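Local structure of TetR family transcriptional regulator (Chloroflexus aurantiacus, 3NRG) at residues E5-L10 with S16-V21; D24-N29 with K58-Y63; L62-L67 with A109-K114. The protein probably binds DNA and regulates transcription through an N-terminal helix-turn-helix domain, as in other TetR family regulators. One frame throughout, in Å; residues are numbered along the deposited sequence. Where two conformers were deposited one is given.

Contact 1 of 3, residues E5-L10 with S16-V21; sequences ETFFNL and SRLIDV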
loop_
_atom_site.group_PDB
_atom_site.type_symbol
_atom_site.label_atom_id
_atom_site.label_comp_id
_atom_site.label_asym_id
_atom_site.label_seq_id
_atom_site.Cartn_x
_atom_site.Cartn_y
_atom_site.Cartn_z
ATOM N N GLU A 5 15.319 11.699 19.011
ATOM C CA GLU A 5 16.607 11.026 18.898
ATOM C C GLU A 5 16.703 9.872 19.901
ATOM O O GLU A 5 17.453 8.929 19.672
ATOM C CB GLU A 5 17.756 12.024 19.088
ATOM C CG GLU A 5 18.735 12.041 17.926
ATOM C CD GLU A 5 18.144 12.422 16.583
ATOM O OE1 GLU A 5 17.862 13.623 16.375
ATOM O OE2 GLU A 5 17.944 11.517 15.745
ATOM N N THR A 6 15.879 9.918 20.978
ATOM C CA THR A 6 15.795 8.852 21.981
ATOM C C THR A 6 15.248 7.574 21.330
ATOM O O THR A 6 15.752 6.484 21.599
ATOM C CB THR A 6 14.929 9.307 23.175
ATOM O OG1 THR A 6 15.343 10.610 23.598
ATOM C CG2 THR A 6 14.991 8.334 24.351
ATOM N N PHE A 7 14.241 7.726 20.435
ATOM C CA PHE A 7 13.652 6.617 19.677
ATOM C C PHE A 7 14.677 6.015 18.733
ATOM O O PHE A 7 14.801 4.791 18.667
ATOM C CB PHE A 7 12.408 7.093 18.892
ATOM C CG PHE A 7 11.863 6.086 17.894
ATOM C CD1 PHE A 7 11.120 4.987 18.320
ATOM C CD2 PHE A 7 12.075 6.250 16.527
ATOM C CE1 PHE A 7 10.637 4.048 17.399
ATOM C CE2 PHE A 7 11.590 5.311 15.609
ATOM C CZ PHE A 7 10.871 4.219 16.050
ATOM N N PHE A 8 15.417 6.872 17.999
ATOM C CA PHE A 8 16.424 6.419 17.036
ATOM C C PHE A 8 17.654 5.820 17.708
ATOM O O PHE A 8 18.302 4.952 17.122
ATOM C CB PHE A 8 16.825 7.555 16.083
ATOM C CG PHE A 8 15.722 8.043 15.175
ATOM C CD1 PHE A 8 15.069 7.167 14.310
ATOM C CD2 PHE A 8 15.394 9.391 15.116
ATOM C CE1 PHE A 8 14.056 7.622 13.461
ATOM C CE2 PHE A 8 14.399 9.847 14.246
ATOM C CZ PHE A 8 13.743 8.961 13.418
ATOM N N ASN A 9 17.977 6.272 18.944
ATOM C CA ASN A 9 19.137 5.769 19.687
ATOM C C ASN A 9 18.826 4.517 20.523
ATOM O O ASN A 9 19.696 4.038 21.257
ATOM C CB ASN A 9 19.773 6.871 20.535
ATOM C CG ASN A 9 20.601 7.848 19.730
ATOM O OD1 ASN A 9 21.639 7.498 19.147
ATOM N ND2 ASN A 9 20.191 9.104 19.721
ATOM N N LEU A 10 17.603 3.956 20.371
ATOM C CA LEU A 10 17.204 2.720 21.053
ATOM C C LEU A 10 17.988 1.526 20.496
ATOM O O LEU A 10 18.256 1.484 19.291
ATOM C CB LEU A 10 15.700 2.453 20.844
ATOM C CG LEU A 10 14.722 3.207 21.726
ATOM C CD1 LEU A 10 13.308 3.030 21.214
ATOM C CD2 LEU A 10 14.811 2.742 23.177
ATOM N N SER A 16 12.733 -2.416 17.207
ATOM C CA SER A 16 12.004 -3.325 16.296
ATOM C C SER A 16 10.735 -3.879 16.955
ATOM O O SER A 16 9.700 -4.011 16.293
ATOM C CB SER A 16 12.903 -4.473 15.847
ATOM N N ARG A 17 10.814 -4.182 18.267
ATOM C CA ARG A 17 9.682 -4.683 19.044
ATOM C C ARG A 17 8.588 -3.606 19.164
ATOM O O ARG A 17 7.399 -3.924 19.064
ATOM C CB ARG A 17 10.149 -5.144 20.433
ATOM N N LEU A 18 9.002 -2.318 19.323
ATOM C CA LEU A 18 8.087 -1.173 19.413
ATOM C C LEU A 18 7.399 -0.909 18.065
ATOM O O LEU A 18 6.178 -0.739 18.030
ATOM C CB LEU A 18 8.842 0.091 19.906
ATOM C CG LEU A 18 8.035 1.402 20.000
ATOM C CD1 LEU A 18 6.874 1.274 20.985
ATOM C CD2 LEU A 18 8.930 2.561 20.399
ATOM N N ILE A 19 8.178 -0.909 16.952
ATOM C CA ILE A 19 7.635 -0.703 15.604
ATOM C C ILE A 19 6.571 -1.764 15.271
ATOM O O ILE A 19 5.510 -1.412 14.749
ATOM C CB ILE A 19 8.766 -0.597 14.531
ATOM C CG1 ILE A 19 9.614 0.693 14.760
ATOM C CG2 ILE A 19 8.180 -0.632 13.097
ATOM C CD1 ILE A 19 10.934 0.780 13.970
ATOM N N ASP A 20 6.836 -3.054 15.635
ATOM C CA ASP A 20 5.898 -4.175 15.431
ATOM C C ASP A 20 4.565 -3.908 16.151
ATOM O O ASP A 20 3.494 -4.177 15.601
ATOM C CB ASP A 20 6.525 -5.495 15.935
ATOM C CG ASP A 20 5.620 -6.709 15.801
ATOM O OD1 ASP A 20 5.623 -7.334 14.721
ATOM O OD2 ASP A 20 4.948 -7.060 16.794
ATOM N N VAL A 21 4.639 -3.361 17.389
ATOM C CA VAL A 21 3.456 -3.034 18.196
ATOM C C VAL A 21 2.712 -1.839 17.574
ATOM O O VAL A 21 1.483 -1.881 17.448
ATOM C CB VAL A 21 3.830 -2.786 19.691
ATOM C CG1 VAL A 21 2.652 -2.193 20.474
ATOM C CG2 VAL A 21 4.321 -4.073 20.345
#
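Phe7 meets Leu18 and Ile19 with the edge of its ring. Leu18 CD2 lies near the ring plane, with its shortest approach to Phe7 CE1 at 3.8 Å. Next to it, the ring atom Phe7 CZ sits 4.0 Å from Ile19 CG1 and an equal distance from Ile19 CD1. The ring rim thus rests on two successive side chains of helix 12-28, crossing Ile19 at about a right angle. The CA-CB bond of Phe7 does not aim at this helix. Turning CG away from the backbone N (chi1 170°) swings the ring across to it. Leu18 points toward the 5-10 segment from the start.

The contact joins the single helical turn 5-8 to the first long helix of the TetR-type DNA-binding domain. The predicted helix-turn-helix motif, residues 35-54, follows in sequence. Its end packs here too: Phe54 meets the Phe7 ring, and Tyr53 touches Phe7, Leu10 and Leu18. Tyr63 of helix 57-78 meets Phe7 edge-to-face. Trimming Phe7 to an alanine would probably open a gap beside Leu18 CD2 and Ile19 CG1 and leave Tyr63 without this aromatic partner.

Away from this cluster the contact thins out. Leu10 points toward the helix, but its CD1 comes no nearer than 4.5 Å to Leu18 CD2. Leu10 is partly exposed. Phe8 packs on Phe7 from within the same turn: Phe7 CD2 lies 3.8 Å above the plane of the Phe8 ring, offset toward the rim. The outer side of the turn, with Glu5 and Asn9, is exposed. There the Asn9 amide turns back on helix 5-8, which it follows, and ND2 gives a weak bond to Glu5 O at 2.7 Å.

Contact 2 of 3, residues D24-N29 with K58-Y63; sequences DEFAQN and KDCYLY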
loop_
_atom_site.group_PDB
_atom_site.type_symbol
_atom_site.label_atom_id
_atom_site.label_comp_id
_atom_site.label_asym_id
_atom_site.label_seq_id
_atom_site.Cartn_x
_atom_site.Cartn_y
_atom_site.Cartn_z
ATOM N N ASP A 24 0.818 -2.997 14.321
ATOM C CA ASP A 24 -0.404 -3.722 14.679
ATOM C C ASP A 24 -1.512 -2.774 15.141
ATOM O O ASP A 24 -2.623 -2.853 14.630
ATOM C CB ASP A 24 -0.119 -4.781 15.762
ATOM C CG ASP A 24 0.486 -6.071 15.239
ATOM O OD1 ASP A 24 0.107 -6.495 14.121
ATOM O OD2 ASP A 24 1.249 -6.716 15.992
ATOM N N GLU A 25 -1.190 -1.842 16.068
ATOM C CA GLU A 25 -2.148 -0.876 16.620
ATOM C C GLU A 25 -2.754 0.056 15.549
ATOM O O GLU A 25 -3.967 0.269 15.540
ATOM C CB GLU A 25 -1.494 -0.058 17.760
ATOM C CG GLU A 25 -2.444 0.891 18.483
ATOM C CD GLU A 25 -3.506 0.253 19.364
ATOM O OE1 GLU A 25 -3.377 -0.951 19.687
ATOM O OE2 GLU A 25 -4.446 0.977 19.771
ATOM N N PHE A 26 -1.916 0.617 14.667
ATOM C CA PHE A 26 -2.388 1.532 13.628
ATOM C C PHE A 26 -3.088 0.825 12.442
ATOM O O PHE A 26 -3.885 1.457 11.748
ATOM C CB PHE A 26 -1.265 2.463 13.146
ATOM C CG PHE A 26 -1.039 3.661 14.039
ATOM C CD1 PHE A 26 -0.029 3.658 14.995
ATOM C CD2 PHE A 26 -1.837 4.794 13.927
ATOM C CE1 PHE A 26 0.193 4.774 15.807
ATOM C CE2 PHE A 26 -1.632 5.899 14.761
ATOM C CZ PHE A 26 -0.612 5.883 15.689
ATOM N N ALA A 27 -2.816 -0.478 12.232
ATOM C CA ALA A 27 -3.460 -1.235 11.156
ATOM C C ALA A 27 -4.788 -1.860 11.615
ATOM O O ALA A 27 -5.736 -1.940 10.824
ATOM C CB ALA A 27 -2.526 -2.315 10.640
ATOM N N GLN A 28 -4.855 -2.304 12.892
ATOM C CA GLN A 28 -6.048 -2.948 13.458
ATOM C C GLN A 28 -7.105 -1.940 13.938
ATOM O O GLN A 28 -8.254 -2.328 14.171
ATOM C CB GLN A 28 -5.662 -3.893 14.608
ATOM C CG GLN A 28 -4.875 -5.127 14.165
ATOM C CD GLN A 28 -4.292 -5.898 15.338
ATOM O OE1 GLN A 28 -4.697 -5.738 16.501
ATOM N NE2 GLN A 28 -3.336 -6.767 15.053
ATOM N N ASN A 29 -6.718 -0.658 14.114
ATOM C CA ASN A 29 -7.630 0.367 14.633
ATOM C C ASN A 29 -7.594 1.656 13.813
ATOM O O ASN A 29 -6.568 1.980 13.205
ATOM C CB ASN A 29 -7.296 0.690 16.106
ATOM C CG ASN A 29 -7.366 -0.492 17.030
ATOM O OD1 ASN A 29 -8.436 -0.872 17.510
ATOM N ND2 ASN A 29 -6.218 -1.078 17.329
ATOM N N LYS A 58 0.212 12.107 16.177
ATOM C CA LYS A 58 0.379 12.624 14.811
ATOM C C LYS A 58 1.772 12.300 14.244
ATOM O O LYS A 58 1.869 11.763 13.134
ATOM C CB LYS A 58 0.124 14.148 14.787
ATOM C CG LYS A 58 0.288 14.799 13.409
ATOM C CD LYS A 58 0.239 16.329 13.481
ATOM C CE LYS A 58 1.600 16.965 13.682
ATOM N NZ LYS A 58 2.083 16.833 15.084
ATOM N N ASP A 59 2.849 12.617 15.016
ATOM C CA ASP A 59 4.235 12.365 14.606
ATOM C C ASP A 59 4.502 10.881 14.395
ATOM O O ASP A 59 5.218 10.510 13.455
ATOM C CB ASP A 59 5.226 12.954 15.625
ATOM C CG ASP A 59 5.290 14.475 15.635
ATOM O OD1 ASP A 59 4.511 15.112 14.881
ATOM O OD2 ASP A 59 6.123 15.028 16.387
ATOM N N CYS A 60 3.894 10.023 15.246
ATOM C CA CYS A 60 4.028 8.569 15.138
ATOM C C CYS A 60 3.352 8.049 13.863
ATOM O O CYS A 60 3.933 7.230 13.156
ATOM C CB CYS A 60 3.480 7.881 16.385
ATOM S SG CYS A 60 3.798 6.104 16.449
ATOM N N TYR A 61 2.147 8.565 13.551
ATOM C CA TYR A 61 1.408 8.195 12.346
ATOM C C TYR A 61 2.151 8.613 11.068
ATOM O O TYR A 61 2.192 7.843 10.106
ATOM C CB TYR A 61 -0.005 8.796 12.368
ATOM C CG TYR A 61 -0.848 8.382 11.183
ATOM C CD1 TYR A 61 -1.424 7.115 11.121
ATOM C CD2 TYR A 61 -1.073 9.255 10.121
ATOM C CE1 TYR A 61 -2.190 6.723 10.026
ATOM C CE2 TYR A 61 -1.844 8.877 9.024
ATOM C CZ TYR A 61 -2.399 7.605 8.979
ATOM O OH TYR A 61 -3.159 7.216 7.903
ATOM N N LEU A 62 2.736 9.828 11.063
ATOM C CA LEU A 62 3.513 10.341 9.929
ATOM C C LEU A 62 4.735 9.470 9.665
ATOM O O LEU A 62 5.065 9.215 8.504
ATOM C CB LEU A 62 3.952 11.793 10.186
ATOM C CG LEU A 62 3.126 12.881 9.500
ATOM C CD1 LEU A 62 1.760 13.045 10.162
ATOM C CD2 LEU A 62 3.856 14.205 9.525
ATOM N N TYR A 63 5.412 9.013 10.744
ATOM C CA TYR A 63 6.581 8.134 10.648
ATOM C C TYR A 63 6.202 6.796 9.982
ATOM O O TYR A 63 6.929 6.314 9.112
ATOM C CB TYR A 63 7.194 7.903 12.052
ATOM C CG TYR A 63 8.232 6.800 12.108
ATOM C CD1 TYR A 63 9.524 7.006 11.630
ATOM C CD2 TYR A 63 7.941 5.570 12.689
ATOM C CE1 TYR A 63 10.487 5.998 11.687
ATOM C CE2 TYR A 63 8.895 4.553 12.750
ATOM C CZ TYR A 63 10.171 4.775 12.254
ATOM O OH TYR A 63 11.119 3.783 12.324
#
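Phe26 packs against Tyr61 and Cys60, and all three are buried. The aromatic part is oblique, with ring centroids 5.8 Å apart and planes at 46°. Phe26 CD2 is 3.7 Å from Tyr61 CD1, which it meets at the edge of the tyrosine ring. Tyr61 CG stands anti to the backbone N (chi1 -177°), which brings the edge of its ring to Phe26, the two side chains crossing at a slant.

The sulfur part lies one residue back. Cys60 SG approaches Phe26 CE1 at 3.9 Å and lies obliquely to the ring, 62° off its normal. Val34, Leu64 and Ile111 also touch Phe26, and Tyr31 meets Tyr61 edge-to-face.

The polar bonds do not join the two segments. Asn29 ND2 donates to Glu25 O at 3.2 Å, on a lone pair in the carbonyl plane. Lys58 NZ forms a salt bridge with Asp59 OD1 at 3.0 Å, from above the carboxylate plane. The buried Glu25 carboxylate is held by Arg38 and the Ser35 backbone N.

With no polar bond between them, the two segments probably hold together by the fit and burial of Phe26, Cys60 and Tyr61, not by directed bonds.

Contact 3 of 3, residues L62-L67 with A109-K114; sequences LYLIQL and AQIAYK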
loop_
_atom_site.group_PDB
_atom_site.type_symbol
_atom_site.label_atom_id
_atom_site.label_comp_id
_atom_site.label_asym_id
_atom_site.label_seq_id
_atom_site.Cartn_x
_atom_site.Cartn_y
_atom_site.Cartn_z
ATOM N N LEU A 62 2.736 9.828 11.063
ATOM C CA LEU A 62 3.513 10.341 9.929
ATOM C C LEU A 62 4.735 9.470 9.665
ATOM O O LEU A 62 5.065 9.215 8.504
ATOM C CB LEU A 62 3.952 11.793 10.186
ATOM C CG LEU A 62 3.126 12.881 9.500
ATOM C CD1 LEU A 62 1.760 13.045 10.162
ATOM C CD2 LEU A 62 3.856 14.205 9.525
ATOM N N TYR A 63 5.412 9.013 10.744
ATOM C CA TYR A 63 6.581 8.134 10.648
ATOM C C TYR A 63 6.202 6.796 9.982
ATOM O O TYR A 63 6.929 6.314 9.112
ATOM C CB TYR A 63 7.194 7.903 12.052
ATOM C CG TYR A 63 8.232 6.800 12.108
ATOM C CD1 TYR A 63 9.524 7.006 11.630
ATOM C CD2 TYR A 63 7.941 5.570 12.689
ATOM C CE1 TYR A 63 10.487 5.998 11.687
ATOM C CE2 TYR A 63 8.895 4.553 12.750
ATOM C CZ TYR A 63 10.171 4.775 12.254
ATOM O OH TYR A 63 11.119 3.783 12.324
ATOM N N LEU A 64 5.051 6.225 10.372
ATOM C CA LEU A 64 4.563 4.964 9.823
ATOM C C LEU A 64 4.141 5.101 8.350
ATOM O O LEU A 64 4.372 4.179 7.560
ATOM C CB LEU A 64 3.403 4.420 10.673
ATOM C CG LEU A 64 3.734 4.071 12.131
ATOM C CD1 LEU A 64 2.501 3.787 12.892
ATOM C CD2 LEU A 64 4.688 2.887 12.223
ATOM N N ILE A 65 3.539 6.257 7.977
ATOM C CA ILE A 65 3.137 6.546 6.591
ATOM C C ILE A 65 4.383 6.708 5.692
ATOM O O ILE A 65 4.433 6.132 4.596
ATOM C CB ILE A 65 2.168 7.786 6.535
ATOM C CG1 ILE A 65 0.740 7.420 7.036
ATOM C CG2 ILE A 65 2.128 8.435 5.127
ATOM C CD1 ILE A 65 -0.069 6.414 6.125
ATOM N N GLN A 66 5.406 7.440 6.186
ATOM C CA GLN A 66 6.663 7.641 5.454
ATOM C C GLN A 66 7.449 6.327 5.342
ATOM O O GLN A 66 8.141 6.104 4.343
ATOM C CB GLN A 66 7.517 8.736 6.116
ATOM N N LEU A 67 7.306 5.439 6.353
ATOM C CA LEU A 67 7.945 4.122 6.361
ATOM C C LEU A 67 7.357 3.240 5.253
ATOM O O LEU A 67 8.100 2.550 4.562
ATOM C CB LEU A 67 7.776 3.453 7.738
ATOM C CG LEU A 67 8.706 2.273 8.047
ATOM C CD1 LEU A 67 10.174 2.691 7.988
ATOM C CD2 LEU A 67 8.395 1.693 9.400
ATOM N N ALA A 109 0.808 -1.627 4.463
ATOM C CA ALA A 109 -0.164 -1.491 3.376
ATOM C C ALA A 109 -1.548 -1.132 3.902
ATOM O O ALA A 109 -2.231 -0.298 3.300
ATOM C CB ALA A 109 -0.233 -2.778 2.573
ATOM N N GLN A 110 -1.963 -1.756 5.036
ATOM C CA GLN A 110 -3.269 -1.511 5.656
ATOM C C GLN A 110 -3.360 -0.082 6.211
ATOM O O GLN A 110 -4.400 0.568 6.062
ATOM C CB GLN A 110 -3.562 -2.564 6.748
ATOM C CG GLN A 110 -4.957 -2.452 7.403
ATOM C CD GLN A 110 -6.116 -2.615 6.431
ATOM O OE1 GLN A 110 -7.149 -1.956 6.557
ATOM N NE2 GLN A 110 -5.988 -3.526 5.466
ATOM N N ILE A 111 -2.255 0.425 6.803
ATOM C CA ILE A 111 -2.191 1.800 7.321
ATOM C C ILE A 111 -2.321 2.814 6.151
ATOM O O ILE A 111 -3.094 3.769 6.245
ATOM C CB ILE A 111 -0.893 2.020 8.167
ATOM C CG1 ILE A 111 -0.916 1.145 9.447
ATOM C CG2 ILE A 111 -0.700 3.506 8.515
ATOM C CD1 ILE A 111 0.463 0.918 10.095
ATOM N N ALA A 112 -1.614 2.554 5.035
ATOM C CA ALA A 112 -1.672 3.397 3.835
ATOM C C ALA A 112 -3.058 3.318 3.164
ATOM O O ALA A 112 -3.537 4.317 2.620
ATOM C CB ALA A 112 -0.587 2.980 2.852
ATOM N N TYR A 113 -3.703 2.127 3.223
ATOM C CA TYR A 113 -5.034 1.904 2.656
ATOM C C TYR A 113 -6.101 2.679 3.431
ATOM O O TYR A 113 -6.989 3.275 2.810
ATOM C CB TYR A 113 -5.363 0.399 2.635
ATOM C CG TYR A 113 -6.751 0.074 2.114
ATOM C CD1 TYR A 113 -7.019 0.055 0.748
ATOM C CD2 TYR A 113 -7.774 -0.300 2.983
ATOM C CE1 TYR A 113 -8.291 -0.256 0.264
ATOM C CE2 TYR A 113 -9.048 -0.620 2.510
ATOM C CZ TYR A 113 -9.301 -0.601 1.149
ATOM O OH TYR A 113 -10.550 -0.921 0.682
ATOM N N LYS A 114 -6.020 2.670 4.795
ATOM C CA LYS A 114 -6.986 3.380 5.637
ATOM C C LYS A 114 -6.896 4.901 5.442
ATOM O O LYS A 114 -7.905 5.589 5.551
ATOM C CB LYS A 114 -6.803 3.010 7.120
ATOM C CG LYS A 114 -7.430 1.675 7.511
ATOM C CD LYS A 114 -7.423 1.486 9.028
ATOM C CE LYS A 114 -8.246 0.299 9.458
ATOM N NZ LYS A 114 -8.362 0.217 10.929
#
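The segments 62-67 and 109-114, parts of helices 57-78 and 106-114, cross steeply, with a signed crossing angle of -110°. Their axes approach to 9.4 Å. The backbones come nearest at Ile65 and Ala112, whose CA atoms are 6.4 Å apart. A small residue sits at this point on the second helix.

Ile65 reaches across with its end. Its CB does not aim at the partner helix, but the CG1 branch, beside the backbone N, carries CD1 over to it. Ile65 CD1 lies 3.8 Å from Ile111 CG2 and 4.1 Å from Ala112 CA. The methyl thus fits against one isoleucine branch and the adjoining backbone, and the two isoleucine side chains cross at a slant. The other branch of Ile111 serves Leu64: its CD1 lies 4.5 Å from Leu64 CD1, a looser touch. Ile111 is buried and has more of its surface covered by the partner segment than any other residue here. It also packs on Leu23 and Phe26 of helix 12-28, and Ile65 on Leu122.

The side-chain contacts are all between apolar groups; Ile65 CD1 also lies near Ile111 O. Lys114 NZ makes a weak bond with Ala27 O.

The arrangement fits the all-helical TetR fold. There the helix that follows the helix-turn-helix motif, here 57-78, runs on into the C-terminal domain, and helix 106-114 of that domain packs against it next to the DNA-binding helices.

From the N terminus, contact 1 closes a short loop that folds the turn 5-8 back onto helix 12-28. Further along that helix contact 2 opens. It closes a much longer loop, containing the predicted helix-turn-helix motif, when helix 57-78 returns. Contact 3 starts on Leu62 and Tyr63, where contact 2 ends, and closes at helix 106-114. None of the three nests inside another; they follow in series, with that small overlap. Tyr63, in the shared part, packs its OH against Phe7 and Ile19 of contact 1. The centres of contacts 2 and 3 are about 7 Å apart; contact 2 ties DNA-binding helices together and contact 3 links them to the C-terminal domain.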